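Local coordinates for translocator protein BipD (Burkholderia pseudomallei, PDB 3NFT) that is required for invasion of epithelial cells and survival within host cells, and probably regulates secretion of the type III effectors BipB and BipC, at residues K179-I184 and K230-L235; A55-P60 and D156-L161. All blocks are in the same frame, centred on the assembly; numbering follows the deposited sequence. Where two conformers were deposited one is given.

Contact 1 (K179-I184 and K230-L235); sequences KIKALI and KMRDSL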
loop_
_atom_site.group_PDB
_atom_site.type_symbol
_atom_site.label_atom_id
_atom_site.label_comp_id
_atom_site.label_asym_id
_atom_site.label_seq_id
_atom_site.Cartn_x
_atom_site.Cartn_y
_atom_site.Cartn_z
ATOM N N LYS A 179 39.145 11.285 -37.973
ATOM C CA LYS A 179 39.593 11.006 -36.627
ATOM C C LYS A 179 38.445 11.293 -35.657
ATOM O O LYS A 179 38.226 10.551 -34.691
ATOM C CB LYS A 179 40.800 11.865 -36.271
ATOM C CG LYS A 179 42.037 11.584 -37.123
ATOM C CD LYS A 179 42.495 10.170 -36.969
ATOM C CE LYS A 179 43.726 9.911 -37.801
ATOM N NZ LYS A 179 44.661 11.060 -37.724
ATOM N N ILE A 180 37.710 12.375 -35.936
ATOM C CA ILE A 180 36.595 12.757 -35.065
ATOM C C ILE A 180 35.459 11.735 -35.152
ATOM O O ILE A 180 34.881 11.359 -34.144
ATOM C CB ILE A 180 36.090 14.172 -35.366
ATOM C CG1 ILE A 180 37.219 15.184 -35.145
ATOM C CG2 ILE A 180 34.896 14.540 -34.488
ATOM C CD1 ILE A 180 36.918 16.604 -35.528
ATOM N N LYS A 181 35.197 11.211 -36.357
ATOM C CA LYS A 181 34.172 10.179 -36.502
ATOM C C LYS A 181 34.490 8.972 -35.654
ATOM O O LYS A 181 33.599 8.404 -35.029
ATOM C CB LYS A 181 34.070 9.748 -37.959
ATOM C CG LYS A 181 33.472 10.752 -38.880
ATOM C CD LYS A 181 33.614 10.308 -40.344
ATOM C CE LYS A 181 33.439 11.438 -41.322
ATOM N NZ LYS A 181 33.527 10.942 -42.740
ATOM N N ALA A 182 35.765 8.584 -35.621
ATOM C CA ALA A 182 36.191 7.434 -34.850
ATOM C C ALA A 182 35.982 7.660 -33.340
ATOM O O ALA A 182 35.574 6.740 -32.603
ATOM C CB ALA A 182 37.680 7.065 -35.165
ATOM N N LEU A 183 36.298 8.866 -32.875
ATOM C CA LEU A 183 36.058 9.212 -31.470
ATOM C C LEU A 183 34.574 9.103 -31.120
ATOM O O LEU A 183 34.207 8.536 -30.094
ATOM C CB LEU A 183 36.592 10.624 -31.161
ATOM C CG LEU A 183 38.092 10.821 -31.134
ATOM C CD1 LEU A 183 38.422 12.326 -31.045
ATOM C CD2 LEU A 183 38.695 10.101 -29.942
ATOM N N ILE A 184 33.716 9.653 -31.975
ATOM C CA ILE A 184 32.285 9.596 -31.752
ATOM C C ILE A 184 31.779 8.165 -31.782
ATOM O O ILE A 184 30.948 7.774 -30.976
ATOM C CB ILE A 184 31.504 10.525 -32.698
ATOM C CG1 ILE A 184 31.902 11.997 -32.435
ATOM C CG2 ILE A 184 29.981 10.351 -32.520
ATOM C CD1 ILE A 184 31.433 12.983 -33.429
ATOM N N LYS A 230 23.958 11.670 -35.805
ATOM C CA LYS A 230 23.828 12.896 -36.596
ATOM C C LYS A 230 25.118 13.707 -36.510
ATOM O O LYS A 230 25.594 14.236 -37.504
ATOM C CB LYS A 230 22.589 13.723 -36.201
ATOM C CG LYS A 230 21.297 13.124 -36.716
ATOM C CD LYS A 230 20.078 13.814 -36.202
ATOM C CE LYS A 230 18.803 13.061 -36.615
ATOM N NZ LYS A 230 18.810 12.647 -38.042
ATOM N N MET A 231 25.706 13.784 -35.309
ATOM C CA MET A 231 27.004 14.449 -35.141
ATOM C C MET A 231 28.095 13.760 -35.972
ATOM O O MET A 231 28.822 14.395 -36.723
ATOM C CB MET A 231 27.391 14.444 -33.663
ATOM C CG MET A 231 26.634 15.407 -32.790
ATOM S SD MET A 231 27.124 15.100 -31.074
ATOM C CE MET A 231 26.990 16.699 -30.356
ATOM N N ARG A 232 28.162 12.445 -35.851
ATOM C CA ARG A 232 29.129 11.665 -36.638
ATOM C C ARG A 232 28.965 11.895 -38.146
ATOM O O ARG A 232 29.944 12.144 -38.879
ATOM C CB ARG A 232 28.997 10.168 -36.331
ATOM C CG ARG A 232 30.122 9.309 -36.860
ATOM C CD ARG A 232 29.714 7.825 -36.854
ATOM N NE ARG A 232 28.533 7.647 -37.700
ATOM C CZ ARG A 232 27.610 6.691 -37.571
ATOM N NH1 ARG A 232 27.693 5.777 -36.608
ATOM N NH2 ARG A 232 26.567 6.687 -38.395
ATOM N N ASP A 233 27.728 11.796 -38.621
ATOM C CA ASP A 233 27.459 11.921 -40.060
ATOM C C ASP A 233 27.628 13.333 -40.614
ATOM O O ASP A 233 27.706 13.514 -41.837
ATOM C CB ASP A 233 26.047 11.454 -40.382
ATOM C CG ASP A 233 25.853 9.981 -40.184
ATOM O OD1 ASP A 233 24.664 9.590 -40.173
ATOM O OD2 ASP A 233 26.843 9.206 -40.035
ATOM N N SER A 234 27.740 14.332 -39.736
ATOM C CA SER A 234 27.964 15.705 -40.174
ATOM C C SER A 234 29.401 15.976 -40.615
ATOM O O SER A 234 29.673 16.999 -41.237
ATOM C CB SER A 234 27.584 16.709 -39.073
ATOM O OG SER A 234 28.541 16.709 -38.014
ATOM N N LEU A 235 30.323 15.103 -40.222
ATOM C CA LEU A 235 31.750 15.392 -40.330
ATOM C C LEU A 235 32.289 15.125 -41.728
ATOM O O LEU A 235 31.883 14.150 -42.394
ATOM C CB LEU A 235 32.530 14.560 -39.344
ATOM C CG LEU A 235 32.370 15.050 -37.906
ATOM C CD1 LEU A 235 32.606 13.915 -36.945
ATOM C CD2 LEU A 235 33.304 16.290 -37.680
HETATM O O HOH W 1 32.826 12.803 -44.642
#

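Contact 2 (A55-P60 and D156-L161); sequences ASLRLP and DVMSKL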
loop_
_atom_site.group_PDB
_atom_site.type_symbol
_atom_site.label_atom_id
_atom_site.label_comp_id
_atom_site.label_asym_id
_atom_site.label_seq_id
_atom_site.Cartn_x
_atom_site.Cartn_y
_atom_site.Cartn_z
ATOM N N ALA A 55 27.155 22.798 -21.155
ATOM C CA ALA A 55 26.728 23.970 -21.904
ATOM C C ALA A 55 27.899 24.866 -22.274
ATOM O O ALA A 55 27.902 25.499 -23.350
ATOM C CB ALA A 55 25.697 24.783 -21.075
ATOM N N SER A 56 28.883 24.943 -21.377
ATOM C CA SER A 56 30.043 25.811 -21.564
ATOM C C SER A 56 31.022 25.325 -22.637
ATOM O O SER A 56 31.854 26.083 -23.120
ATOM C CB SER A 56 30.771 26.014 -20.239
ATOM O OG SER A 56 31.623 24.940 -19.927
ATOM N N LEU A 57 30.956 24.038 -22.983
ATOM C CA LEU A 57 31.856 23.516 -23.988
ATOM C C LEU A 57 31.654 24.257 -25.319
ATOM O O LEU A 57 30.515 24.526 -25.709
ATOM C CB LEU A 57 31.665 22.002 -24.111
ATOM C CG LEU A 57 32.742 21.256 -24.875
ATOM C CD1 LEU A 57 32.990 19.926 -24.269
ATOM C CD2 LEU A 57 32.286 21.151 -26.337
ATOM N N ARG A 58 32.756 24.619 -25.968
ATOM C CA ARG A 58 32.735 25.289 -27.251
ATOM C C ARG A 58 33.847 24.834 -28.122
ATOM O O ARG A 58 34.976 24.683 -27.658
ATOM C CB ARG A 58 32.921 26.782 -27.050
ATOM C CG ARG A 58 31.755 27.371 -26.467
ATOM C CD ARG A 58 31.838 28.790 -26.619
ATOM N NE ARG A 58 30.636 29.417 -26.149
ATOM C CZ ARG A 58 30.485 30.736 -26.188
ATOM N NH1 ARG A 58 31.436 31.483 -26.742
ATOM N NH2 ARG A 58 29.363 31.273 -25.761
ATOM N N LEU A 59 33.526 24.618 -29.398
ATOM C CA LEU A 59 34.547 24.289 -30.365
ATOM C C LEU A 59 35.360 25.525 -30.743
ATOM O O LEU A 59 34.911 26.653 -30.543
ATOM C CB LEU A 59 33.918 23.658 -31.627
ATOM C CG LEU A 59 33.173 22.335 -31.411
ATOM C CD1 LEU A 59 32.862 21.637 -32.741
ATOM C CD2 LEU A 59 33.843 21.350 -30.506
ATOM N N PRO A 60 36.562 25.325 -31.313
ATOM C CA PRO A 60 37.312 26.448 -31.846
ATOM C C PRO A 60 36.515 27.219 -32.905
ATOM O O PRO A 60 35.547 26.698 -33.451
ATOM C CB PRO A 60 38.557 25.785 -32.457
ATOM C CG PRO A 60 38.599 24.404 -31.928
ATOM C CD PRO A 60 37.235 24.038 -31.550
ATOM N N ASP A 156 33.310 14.494 -22.967
ATOM C CA ASP A 156 34.668 14.019 -23.129
ATOM C C ASP A 156 35.020 14.034 -24.629
ATOM O O ASP A 156 36.022 14.599 -25.041
ATOM C CB ASP A 156 34.753 12.600 -22.557
ATOM C CG ASP A 156 36.169 12.078 -22.396
ATOM O OD1 ASP A 156 37.162 12.736 -22.750
ATOM O OD2 ASP A 156 36.272 10.929 -21.889
ATOM N N VAL A 157 34.169 13.416 -25.474
ATOM C CA VAL A 157 34.457 13.400 -26.900
ATOM C C VAL A 157 34.454 14.798 -27.526
ATOM O O VAL A 157 35.281 15.084 -28.400
ATOM C CB VAL A 157 33.593 12.394 -27.664
ATOM C CG1 VAL A 157 32.221 12.949 -27.955
ATOM C CG2 VAL A 157 34.309 11.981 -28.959
ATOM N N MET A 158 33.570 15.684 -27.060
ATOM C CA MET A 158 33.508 17.030 -27.606
ATOM C C MET A 158 34.702 17.863 -27.170
ATOM O O MET A 158 34.961 18.922 -27.755
ATOM C CB MET A 158 32.183 17.725 -27.266
ATOM C CG MET A 158 30.988 17.016 -27.849
ATOM S SD MET A 158 29.457 17.947 -27.575
ATOM C CE MET A 158 29.403 18.096 -25.791
ATOM N N SER A 159 35.395 17.405 -26.124
ATOM C CA SER A 159 36.637 18.036 -25.688
ATOM C C SER A 159 37.810 17.467 -26.517
ATOM O O SER A 159 38.587 18.213 -27.096
ATOM C CB SER A 159 36.855 17.786 -24.210
ATOM O OG SER A 159 35.811 18.339 -23.434
ATOM N N LYS A 160 37.926 16.142 -26.562
ATOM C CA LYS A 160 38.992 15.468 -27.293
ATOM C C LYS A 160 39.026 15.837 -28.764
ATOM O O LYS A 160 40.103 16.012 -29.345
ATOM C CB LYS A 160 38.843 13.952 -27.163
ATOM C CG LYS A 160 39.201 13.401 -25.829
ATOM C CD LYS A 160 39.034 11.886 -25.789
ATOM C CE LYS A 160 39.904 11.248 -24.738
ATOM N NZ LYS A 160 39.612 11.742 -23.366
ATOM N N LEU A 161 37.850 16.006 -29.373
ATOM C CA LEU A 161 37.791 16.235 -30.817
ATOM C C LEU A 161 38.382 17.558 -31.226
ATOM O O LEU A 161 38.776 17.748 -32.354
ATOM C CB LEU A 161 36.372 16.072 -31.362
ATOM C CG LEU A 161 35.291 17.096 -30.996
ATOM C CD1 LEU A 161 35.426 18.337 -31.876
ATOM C CD2 LEU A 161 33.871 16.482 -31.159
#

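Contact 1 (K179-I184 and K230-L235)
L235, K181 and I184 carry most of this contact, which packs helix 177-189 against helix 226-233 and the turn that follows it. Both helices belong to the mixed alpha/beta part of the tip protein that sits, in sequence, between the two long helices predicted to form a coiled coil. The backbones come close: the CA atoms of K181 and R232 are 5.3 Å apart. L235 points toward the other helix and has the largest share of the buried surface. Its CD1 lies against I180 CG2 at 3.4 Å, a tight carbon pair, and the two side chains are nearly perpendicular. I184 reaches the same leucine tip to tip, with 3.8 Å between I184 CD1 and L235 CD1. Beyond these segments, I175 of strand 172-175 touches both I180 and L235, and W250 of helix 244-295 touches L235.

K181 closes the outer side. Its CG is anti to the carbonyl carbon (chi1 -71°) and the chain is extended beyond it, which carries the lysine past L235 in the opposite direction. Its aliphatic part packs on L235, with K181 CE 3.8 Å from L235 CB. I184 turns its other branch, CG2, to R232 CB at 3.9 Å. D233 holds the R232 guanidinium from R232's own segment. R232 NH2 makes a salt bridge to D233 OD2 at 3.0 Å, and NE adds a longer bond to the same oxygen, from the same face of the carboxylate. NH1 bonds OE1 of Q185, one residue past I184, so the guanidinium ties the two helices together. These bonds should fix its rotation. A water also links the two segments. It accepts from K181 NZ at 2.8 Å and donates to L235 O at 2.8 Å.

Contact 2 (A55-P60 and D156-L161)
L57 and M158 make the main apolar contact between the chain leaving helix 41-56 and the C-terminal part of helix 121-160. L57 points toward the helix and spreads both methyl groups over the start of the methionine side chain. Its CD2 is 3.6 Å from M158 CB, and its CD1 is 3.8 Å from the same atom. CG of L57 stands anti to the backbone N (chi1 -166°), beside the carbonyl carbon, and this brings the fork of the side chain to the helix. A second apolar pair lies further along, where L59 CD2 meets L161 CD1 at 3.7 Å and the side chains cross at about a right angle.

Here an extended segment from the N-terminal part of the chain packs on a helix of the predicted coiled coil. The N-terminal domain of BipD is an intramolecular chaperone that prevents premature oligomerization through the coiled-coil region, and this packing is consistent with that role. L59 also touches Y247, W250 and N251 of helix 244-295.

Carbon also meets oxygen at two places. L57 CD1 lies 3.3 Å from S159 OG, a hydroxyl already hydrogen-bonded to A155 O and A73 N. L59 CD2 is 3.8 Å from M158 O, which accepts a bond from Q162 NE2. One salt bridge belongs to the helix alone: K160 NZ reaches D156 OD1 at 2.7 Å on the syn side of the carboxylate.

Contact 1 and contact 2 lie on the same side of the chain's centre, with their own centres about 13 Å apart. Both segments of contact 2 precede those of contact 1 in the sequence. The 156-161 segment joins the two contacts by packing against both segments of contact 1. V157 CG2 lies 3.5 Å from L183 CB, and L161 CB lies 3.8 Å from I180 CG2. On the 230-235 side, M231 CE comes within 3.9 Å of M158 SD in one of the two conformers of M158. W250 of helix 244-295 touches L235 in contact 1 and L59 in contact 2.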